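Local coordinates for protein glucoamylase (Thermoanaerobacterium thermosaccharolyticum, PDB 1LF6) that hydrolyses terminal 1,4-linked alpha-D-glucose residues one after another from the non-reducing ends of glucan chains, probably releasing beta-D-glucose, at residues Val72-Phe77 with Asp88-Ala93; Lys150-Tyr155 with Gly233-Leu238. All coordinates share one frame; numbering follows the deposited sequence.

Contact 1. Residues Val72-Phe77 with Asp88-Ala93; sequences VKEIKF and DETKDA
Lys76 stands up from its strand and meets the start of the short helical turn at 89-92. Its CG sits between the backbone N and the carbonyl carbon (chi1 66°), and from there the chain runs fully extended. This carries Lys76 NZ to 2.6 Å from Asp88 OD1, a salt bridge made on the syn side of the carboxylate. On the way, the side chains of Lys76 and Thr90 cross at about a right angle, and Lys76 CD lies 3.6 Å from Thr90 CG2.

Asp88 is the N-cap residue of the turn, and its OD2 makes the capping bond to Thr90 N at 2.9 Å. Asp88 OD2 also takes Thr90 OG1 at 2.6 Å, from the same face of the carboxylate plane. One carboxylate thus caps the helix and pairs with the lysine. A water joins the group: it accepts from Lys76 NZ, donates to Glu74 OE1 at 2.5 Å, and donates to Thr90 OG1.

Glu89 reaches the strand's backbone instead. Its extended side chain brings Glu89 OE2 to 2.6 Å from Phe77 N, which meets it 43° out of the carboxylate plane. A weak return bond runs from Glu89 N to Phe77 O at 3.4 Å. The same OE2 forms a salt bridge with Lys122, and OE1 takes a hydrogen bond from Asn111, so this buried carboxylate is held at both oxygens.

The turn packs against strand 70-80. Thr90 also touches Ala58 of strand 58-63, Glu89 lies against Ile120 of strand 118-126, and the Phe77 ring packs on Leu151 and Leu153 of strand 150-157.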
loop_
_atom_site.group_PDB
_atom_site.type_symbol
_atom_site.label_atom_id
_atom_site.label_comp_id
_atom_site.label_asym_id
_atom_site.label_seq_id
_atom_site.Cartn_x
_atom_site.Cartn_y
_atom_site.Cartn_z
ATOM N N VAL A 72 5.366 -13.915 6.451
ATOM C CA VAL A 72 4.369 -14.914 6.105
ATOM C C VAL A 72 3.795 -14.689 4.711
ATOM O O VAL A 72 3.592 -13.552 4.289
ATOM C CB VAL A 72 3.213 -14.878 7.131
ATOM C CG1 VAL A 72 2.168 -15.924 6.787
ATOM C CG2 VAL A 72 3.762 -15.095 8.534
ATOM N N LYS A 73 3.535 -15.775 3.995
ATOM C CA LYS A 73 2.967 -15.664 2.661
ATOM C C LYS A 73 1.459 -15.858 2.770
ATOM O O LYS A 73 0.680 -15.094 2.195
ATOM C CB LYS A 73 3.584 -16.718 1.738
ATOM C CG LYS A 73 3.191 -16.595 0.270
ATOM C CD LYS A 73 1.998 -17.464 -0.077
ATOM C CE LYS A 73 1.733 -17.462 -1.578
ATOM N NZ LYS A 73 0.655 -18.416 -1.960
ATOM N N GLU A 74 1.057 -16.875 3.530
ATOM C CA GLU A 74 -0.353 -17.186 3.727
ATOM C C GLU A 74 -0.622 -18.091 4.922
ATOM O O GLU A 74 0.273 -18.749 5.447
ATOM C CB GLU A 74 -0.934 -17.893 2.507
ATOM C CG GLU A 74 -1.154 -17.047 1.285
ATOM C CD GLU A 74 -2.001 -17.780 0.269
ATOM O OE1 GLU A 74 -1.643 -18.932 -0.066
ATOM O OE2 GLU A 74 -3.022 -17.213 -0.188
ATOM N N ILE A 75 -1.887 -18.107 5.328
ATOM C CA ILE A 75 -2.384 -18.949 6.411
ATOM C C ILE A 75 -3.812 -19.230 5.960
ATOM O O ILE A 75 -4.686 -18.368 6.073
ATOM C CB ILE A 75 -2.426 -18.219 7.768
ATOM C CG1 ILE A 75 -1.029 -17.740 8.159
ATOM C CG2 ILE A 75 -2.945 -19.171 8.842
ATOM C CD1 ILE A 75 -0.992 -16.930 9.450
ATOM N N LYS A 76 -4.041 -20.426 5.425
ATOM C CA LYS A 76 -5.359 -20.784 4.924
ATOM C C LYS A 76 -5.859 -22.140 5.402
ATOM O O LYS A 76 -5.097 -22.956 5.933
ATOM C CB LYS A 76 -5.344 -20.773 3.394
ATOM C CG LYS A 76 -4.443 -21.849 2.796
ATOM C CD LYS A 76 -4.358 -21.739 1.285
ATOM C CE LYS A 76 -3.392 -22.773 0.721
ATOM N NZ LYS A 76 -3.289 -22.686 -0.760
ATOM N N PHE A 77 -7.151 -22.371 5.200
ATOM C CA PHE A 77 -7.777 -23.628 5.585
ATOM C C PHE A 77 -8.029 -24.504 4.369
ATOM O O PHE A 77 -8.341 -24.006 3.285
ATOM C CB PHE A 77 -9.113 -23.373 6.290
ATOM C CG PHE A 77 -8.974 -22.990 7.731
ATOM C CD1 PHE A 77 -8.464 -23.897 8.655
ATOM C CD2 PHE A 77 -9.346 -21.725 8.168
ATOM C CE1 PHE A 77 -8.324 -23.547 9.992
ATOM C CE2 PHE A 77 -9.210 -21.368 9.501
ATOM C CZ PHE A 77 -8.698 -22.281 10.417
ATOM N N ASP A 88 -9.626 -25.824 -1.530
ATOM C CA ASP A 88 -8.751 -24.824 -0.929
ATOM C C ASP A 88 -9.647 -23.597 -0.824
ATOM O O ASP A 88 -10.098 -23.073 -1.840
ATOM C CB ASP A 88 -7.565 -24.558 -1.862
ATOM C CG ASP A 88 -6.649 -23.434 -1.372
ATOM O OD1 ASP A 88 -5.497 -23.372 -1.855
ATOM O OD2 ASP A 88 -7.068 -22.614 -0.528
ATOM N N GLU A 89 -9.922 -23.154 0.400
ATOM C CA GLU A 89 -10.803 -22.006 0.610
ATOM C C GLU A 89 -10.409 -20.775 -0.208
ATOM O O GLU A 89 -11.277 -20.044 -0.683
ATOM C CB GLU A 89 -10.858 -21.635 2.099
ATOM C CG GLU A 89 -9.681 -20.799 2.585
ATOM C CD GLU A 89 -9.807 -20.387 4.043
ATOM O OE1 GLU A 89 -10.937 -20.084 4.481
ATOM O OE2 GLU A 89 -8.774 -20.351 4.744
ATOM N N THR A 90 -9.107 -20.557 -0.385
ATOM C CA THR A 90 -8.635 -19.396 -1.132
ATOM C C THR A 90 -8.979 -19.415 -2.617
ATOM O O THR A 90 -8.764 -18.426 -3.317
ATOM C CB THR A 90 -7.100 -19.196 -0.982
ATOM O OG1 THR A 90 -6.398 -20.287 -1.589
ATOM C CG2 THR A 90 -6.717 -19.114 0.484
ATOM N N LYS A 91 -9.521 -20.524 -3.110
ATOM C CA LYS A 91 -9.876 -20.594 -4.527
ATOM C C LYS A 91 -11.164 -21.349 -4.821
ATOM O O LYS A 91 -11.746 -21.187 -5.891
ATOM C CB LYS A 91 -8.726 -21.217 -5.318
ATOM C CG LYS A 91 -8.209 -22.506 -4.729
ATOM C CD LYS A 91 -6.691 -22.498 -4.650
ATOM C CE LYS A 91 -6.058 -22.426 -6.030
ATOM N NZ LYS A 91 -4.575 -22.477 -5.935
ATOM N N ASP A 92 -11.615 -22.166 -3.873
ATOM C CA ASP A 92 -12.830 -22.950 -4.079
ATOM C C ASP A 92 -14.015 -22.471 -3.251
ATOM O O ASP A 92 -15.017 -23.178 -3.128
ATOM C CB ASP A 92 -12.558 -24.423 -3.769
ATOM C CG ASP A 92 -11.390 -24.977 -4.559
ATOM O OD1 ASP A 92 -11.325 -24.710 -5.776
ATOM O OD2 ASP A 92 -10.543 -25.677 -3.966
ATOM N N ALA A 93 -13.904 -21.273 -2.688
ATOM C CA ALA A 93 -14.981 -20.720 -1.876
ATOM C C ALA A 93 -15.138 -19.228 -2.139
ATOM O O ALA A 93 -14.189 -18.560 -2.541
ATOM C CB ALA A 93 -14.693 -20.968 -0.400
HETATM O O HOH W 1 -3.106 -20.125 -1.648
#

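Contact 2. Residues Lys150-Tyr155 with Gly233-Leu238; sequences KLYLAY and GAEIDL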
loop_
_atom_site.group_PDB
_atom_site.type_symbol
_atom_site.label_atom_id
_atom_site.label_comp_id
_atom_site.label_asym_id
_atom_site.label_seq_id
_atom_site.Cartn_x
_atom_site.Cartn_y
_atom_site.Cartn_z
ATOM N N LYS A 150 -13.072 -32.966 7.251
ATOM C CA LYS A 150 -11.777 -32.832 7.906
ATOM C C LYS A 150 -11.305 -31.413 7.611
ATOM O O LYS A 150 -11.448 -30.929 6.490
ATOM C CB LYS A 150 -10.765 -33.839 7.348
ATOM C CG LYS A 150 -10.944 -35.277 7.818
ATOM C CD LYS A 150 -12.173 -35.930 7.206
ATOM C CE LYS A 150 -12.246 -37.405 7.587
ATOM N NZ LYS A 150 -13.514 -38.043 7.136
ATOM N N LEU A 151 -10.750 -30.746 8.615
ATOM C CA LEU A 151 -10.278 -29.382 8.432
ATOM C C LEU A 151 -8.788 -29.283 8.717
ATOM O O LEU A 151 -8.322 -29.688 9.783
ATOM C CB LEU A 151 -11.044 -28.433 9.356
ATOM C CG LEU A 151 -10.696 -26.951 9.247
ATOM C CD1 LEU A 151 -11.125 -26.411 7.891
ATOM C CD2 LEU A 151 -11.391 -26.192 10.365
ATOM N N TYR A 152 -8.042 -28.743 7.758
ATOM C CA TYR A 152 -6.603 -28.597 7.918
ATOM C C TYR A 152 -6.162 -27.150 7.728
ATOM O O TYR A 152 -6.724 -26.416 6.916
ATOM C CB TYR A 152 -5.860 -29.499 6.927
ATOM C CG TYR A 152 -6.336 -30.938 6.927
ATOM C CD1 TYR A 152 -7.437 -31.327 6.165
ATOM C CD2 TYR A 152 -5.698 -31.906 7.705
ATOM C CE1 TYR A 152 -7.891 -32.644 6.175
ATOM C CE2 TYR A 152 -6.145 -33.226 7.724
ATOM C CZ TYR A 152 -7.244 -33.587 6.957
ATOM O OH TYR A 152 -7.701 -34.886 6.980
ATOM N N LEU A 153 -5.150 -26.756 8.492
ATOM C CA LEU A 153 -4.603 -25.409 8.437
ATOM C C LEU A 153 -3.214 -25.474 7.813
ATOM O O LEU A 153 -2.371 -26.261 8.249
ATOM C CB LEU A 153 -4.510 -24.824 9.850
ATOM C CG LEU A 153 -4.024 -23.377 9.989
ATOM C CD1 LEU A 153 -5.010 -22.448 9.303
ATOM C CD2 LEU A 153 -3.888 -23.012 11.461
ATOM N N ALA A 154 -2.978 -24.651 6.794
ATOM C CA ALA A 154 -1.684 -24.619 6.115
ATOM C C ALA A 154 -1.029 -23.257 6.292
ATOM O O ALA A 154 -1.502 -22.253 5.762
ATOM C CB ALA A 154 -1.858 -24.930 4.634
ATOM N N TYR A 155 0.058 -23.236 7.055
ATOM C CA TYR A 155 0.806 -22.018 7.331
ATOM C C TYR A 155 2.071 -21.993 6.479
ATOM O O TYR A 155 2.888 -22.907 6.555
ATOM C CB TYR A 155 1.175 -21.973 8.818
ATOM C CG TYR A 155 2.217 -20.941 9.183
ATOM C CD1 TYR A 155 2.047 -19.599 8.851
ATOM C CD2 TYR A 155 3.375 -21.307 9.874
ATOM C CE1 TYR A 155 3.001 -18.645 9.197
ATOM C CE2 TYR A 155 4.333 -20.361 10.226
ATOM C CZ TYR A 155 4.139 -19.031 9.883
ATOM O OH TYR A 155 5.078 -18.092 10.236
ATOM N N GLY A 233 1.650 -27.553 8.182
ATOM C CA GLY A 233 0.256 -27.958 8.192
ATOM C C GLY A 233 -0.180 -28.616 9.486
ATOM O O GLY A 233 0.638 -29.151 10.236
ATOM N N ALA A 234 -1.480 -28.566 9.751
ATOM C CA ALA A 234 -2.035 -29.157 10.957
ATOM C C ALA A 234 -3.518 -29.418 10.768
ATOM O O ALA A 234 -4.202 -28.690 10.046
ATOM C CB ALA A 234 -1.815 -28.228 12.149
ATOM N N GLU A 235 -4.007 -30.473 11.405
ATOM C CA GLU A 235 -5.415 -30.814 11.325
ATOM C C GLU A 235 -6.112 -30.296 12.576
ATOM O O GLU A 235 -5.559 -30.337 13.677
ATOM C CB GLU A 235 -5.597 -32.331 11.201
ATOM C CG GLU A 235 -7.044 -32.803 11.323
ATOM C CD GLU A 235 -7.226 -34.243 10.872
ATOM O OE1 GLU A 235 -6.346 -35.076 11.175
ATOM O OE2 GLU A 235 -8.252 -34.540 10.221
ATOM N N ILE A 236 -7.322 -29.783 12.393
ATOM C CA ILE A 236 -8.100 -29.257 13.501
ATOM C C ILE A 236 -9.078 -30.340 13.946
ATOM O O ILE A 236 -9.829 -30.876 13.130
ATOM C CB ILE A 236 -8.890 -28.000 13.069
ATOM C CG1 ILE A 236 -7.933 -26.959 12.477
ATOM C CG2 ILE A 236 -9.643 -27.423 14.259
ATOM C CD1 ILE A 236 -6.867 -26.473 13.437
ATOM N N ASP A 237 -9.056 -30.669 15.232
ATOM C CA ASP A 237 -9.951 -31.692 15.768
ATOM C C ASP A 237 -11.356 -31.101 15.869
ATOM O O ASP A 237 -11.706 -30.485 16.878
ATOM C CB ASP A 237 -9.480 -32.135 17.158
ATOM C CG ASP A 237 -10.177 -33.401 17.636
ATOM O OD1 ASP A 237 -11.383 -33.567 17.353
ATOM O OD2 ASP A 237 -9.519 -34.225 18.304
ATOM N N LEU A 238 -12.153 -31.285 14.822
ATOM C CA LEU A 238 -13.511 -30.761 14.793
ATOM C C LEU A 238 -14.400 -31.364 15.875
ATOM O O LEU A 238 -15.202 -30.659 16.490
ATOM C CB LEU A 238 -14.147 -31.000 13.421
ATOM C CG LEU A 238 -13.594 -30.179 12.254
ATOM C CD1 LEU A 238 -14.286 -30.594 10.962
ATOM C CD2 LEU A 238 -13.807 -28.694 12.523
HETATM O O HOH W 2 -10.104 -32.014 10.999
HETATM O O HOH W 3 -6.261 -36.388 8.699
#
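Tyr152 and Glu235 lie side by side on two antiparallel neighbours in a sheet of the N-terminal beta-sandwich. They form a non-hydrogen-bonded pair, CA to CA 4.2 Å. The tyrosine can be followed outward. Tyr152 CB lies 3.6 Å from Ala234 O. Tyr152 CD2 then meets Glu235 CB at 3.5 Å, and CE2 meets Glu235 CD at the same distance. Tyr152 CZ lies near Glu235 OE2. At the tip, a water in the ring plane bonds Tyr152 OH and donates to Glu235 OE1. The ring and carboxylate planes are 26° apart. With an alanine here in place of Tyr152, the Glu235 chain would probably lose the ring it lies along, and the bridging water one of its partners.

Leu151, Leu153, Ala234 and Ile236 occupy the other face. There Leu151 and Ile236 touch Phe244 of strand 243-251 and Leu153 touches Ile246, while Ala234 meets Trp196. Leu151 CD2 touches both Ile236 CB and Leu238 CD2. Between the strands, Leu153 N gives a bond to Ala234 O at 2.7 Å. Ile236 N donates to Leu151 O at 2.8 Å, almost straight at 177°.

How the contacts relate
Both segments of contact 1 precede those of contact 2 along the chain. Their centres are about 12 Å apart in the N-terminal beta-sandwich. Strands 70-80 and 150-157 are neighbours in one antiparallel sheet, and strand 230-236 follows next. Contact 1 adds a helical turn to strand 70-80, while contact 2 pairs the next two strands. They meet directly: Lys76 O lies 2.8 Å from Ala154 N, a probable hydrogen bond, and Phe77 CE1 is 3.6 Å from Leu153 CD1. Contact 1 is local in sequence, with ten residues between its segments; contact 2 joins segments with 77 residues between them. Both lie away from the probable catalytic residues Glu435 and Glu438.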